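Local coordinates for AGR_C_1268p (Agrobacterium tumefaciens str. C58, PDB 2GHS), which probably acts as a metal-dependent gluconolactonase of the SMP-30/regucalcin family, hydrolysing sugar lactones with one bound divalent cation, at residues 52-57 / 275-280. Sequence-based numbering, arbitrary orientation.
Sequences EGPTFD and CPAFIG. With EDO (1,2-ethanediol), chain D.
Cys-275 meets Pro-54 and Glu-52 where two inner strands of neighbouring blades run side by side in the six-bladed beta-propeller of the SMP-30 family. The axes of the two short segments run parallel within 3° and come as near as 6.1 Å, yet no direct hydrogen bond joins them; each pairs within its own blade, 52-57 with strand 62-67 and 275-279 with strand 285-290. Cys-275 CB lies 3.5 Å from Pro-54 CD and also touches Glu-52 OE1. With SG anti to the backbone N (chi1 -161°), the sulfur comes alongside the proline CD and CG. The same OE1 takes the N-H of Gly-53 on its anti lone pair, while OE2 accepts a 2.9 Å hydrogen bond from 1,2-ethanediol O2. Glu-52 is a predicted ligand of the divalent metal, beside Asn-182 and Asp-233; the diol also bonds Asn-137 and Arg-135, the predicted substrate binders. At Pro-276 the blades are bridged by a water that donates to both Pro-276 O and Pro-54 O. Ala-277 CB packs against Pro-54 CB, 3.7 Å away. Phe-278 turns its ring from the interface toward Val-236, but its carbonyl O approaches Phe-56 CB. Ile-279 sets CA over one face of the Phe-56 ring, a CH-pi contact 4.1 Å from the centroid, and its CG2 lies beside Phe-56 CD1. Gly-280 N continues over that face, and Gly-280 O ends 3.5 Å from Phe-56 CE2.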
# COMPACT_ATOMS: atom_id res chain seq x y z
N GLU A 52 -1.05 -3.91 6.23
CA GLU A 52 -0.53 -3.36 4.96
C GLU A 52 -1.46 -3.56 3.78
O GLU A 52 -2.45 -4.32 3.84
CB GLU A 52 0.83 -4.02 4.59
CG GLU A 52 2.11 -3.21 4.90
CD GLU A 52 2.32 -1.93 4.03
OE1 GLU A 52 1.39 -1.57 3.23
OE2 GLU A 52 3.42 -1.29 4.17
N GLY A 53 -1.16 -2.86 2.68
CA GLY A 53 -1.89 -3.09 1.46
C GLY A 53 -3.39 -2.80 1.42
O GLY A 53 -4.12 -3.50 0.72
N PRO A 54 -3.86 -1.77 2.14
CA PRO A 54 -5.31 -1.55 2.15
C PRO A 54 -5.85 -1.09 0.82
O PRO A 54 -5.14 -0.37 0.08
CB PRO A 54 -5.49 -0.38 3.15
CG PRO A 54 -4.20 0.30 3.16
CD PRO A 54 -3.15 -0.77 2.95
N THR A 55 -7.09 -1.45 0.51
CA THR A 55 -7.75 -0.97 -0.71
C THR A 55 -9.26 -1.04 -0.49
O THR A 55 -9.72 -1.62 0.51
CB THR A 55 -7.26 -1.78 -1.96
OG1 THR A 55 -7.77 -1.20 -3.16
CG2 THR A 55 -7.67 -3.22 -1.89
N PHE A 56 -10.03 -0.38 -1.35
CA PHE A 56 -11.46 -0.28 -1.13
C PHE A 56 -12.16 -0.75 -2.41
O PHE A 56 -11.74 -0.40 -3.53
CB PHE A 56 -11.86 1.17 -0.89
CG PHE A 56 -13.32 1.36 -0.51
CD1 PHE A 56 -13.83 0.88 0.69
CD2 PHE A 56 -14.13 2.09 -1.32
CE1 PHE A 56 -15.16 1.08 0.99
CE2 PHE A 56 -15.44 2.32 -0.99
CZ PHE A 56 -15.94 1.82 0.15
N ASP A 57 -13.21 -1.54 -2.22
CA ASP A 57 -14.16 -1.94 -3.29
C ASP A 57 -15.45 -1.14 -3.19
O ASP A 57 -16.30 -1.43 -2.35
CB ASP A 57 -14.45 -3.46 -3.18
CG ASP A 57 -15.31 -4.00 -4.32
OD1 ASP A 57 -15.94 -3.20 -5.06
OD2 ASP A 57 -15.36 -5.25 -4.49
N CYS A 275 0.32 2.46 5.61
CA CYS A 275 -0.29 2.72 4.30
C CYS A 275 -1.65 3.41 4.40
O CYS A 275 -2.45 3.04 5.25
CB CYS A 275 -0.45 1.42 3.49
SG CYS A 275 -0.70 1.70 1.71
N PRO A 276 -1.88 4.41 3.53
CA PRO A 276 -3.24 4.96 3.39
C PRO A 276 -4.09 4.30 2.28
O PRO A 276 -3.57 3.67 1.36
CB PRO A 276 -2.97 6.42 3.07
CG PRO A 276 -1.64 6.43 2.42
CD PRO A 276 -0.94 5.14 2.67
N ALA A 277 -5.39 4.54 2.32
CA ALA A 277 -6.29 4.11 1.24
C ALA A 277 -7.50 5.05 1.19
O ALA A 277 -7.99 5.44 2.23
CB ALA A 277 -6.74 2.67 1.44
N PHE A 278 -7.97 5.41 -0.01
CA PHE A 278 -9.22 6.12 -0.16
C PHE A 278 -10.39 5.18 0.05
O PHE A 278 -10.42 4.09 -0.53
CB PHE A 278 -9.34 6.75 -1.55
CG PHE A 278 -8.22 7.71 -1.87
CD1 PHE A 278 -8.01 8.84 -1.05
CD2 PHE A 278 -7.38 7.50 -2.96
CE1 PHE A 278 -6.98 9.74 -1.32
CE2 PHE A 278 -6.36 8.42 -3.25
CZ PHE A 278 -6.15 9.52 -2.41
N ILE A 279 -11.36 5.62 0.85
CA ILE A 279 -12.52 4.82 1.18
C ILE A 279 -13.76 5.68 1.17
O ILE A 279 -13.70 6.92 1.12
CB ILE A 279 -12.39 4.11 2.59
CG1 ILE A 279 -12.34 5.13 3.72
CG2 ILE A 279 -11.22 3.21 2.61
CD1 ILE A 279 -12.54 4.54 5.08
N GLY A 280 -14.91 5.03 1.28
CA GLY A 280 -16.19 5.68 1.25
C GLY A 280 -16.75 5.91 -0.14
O GLY A 280 -16.03 5.78 -1.15
C1 EDO D . 7.77 -3.28 5.27
O1 EDO D . 6.78 -4.31 5.14
C2 EDO D . 7.02 -1.94 5.31
O2 EDO D . 6.30 -1.71 4.08
O HOH W 1 -4.47 2.28 -0.79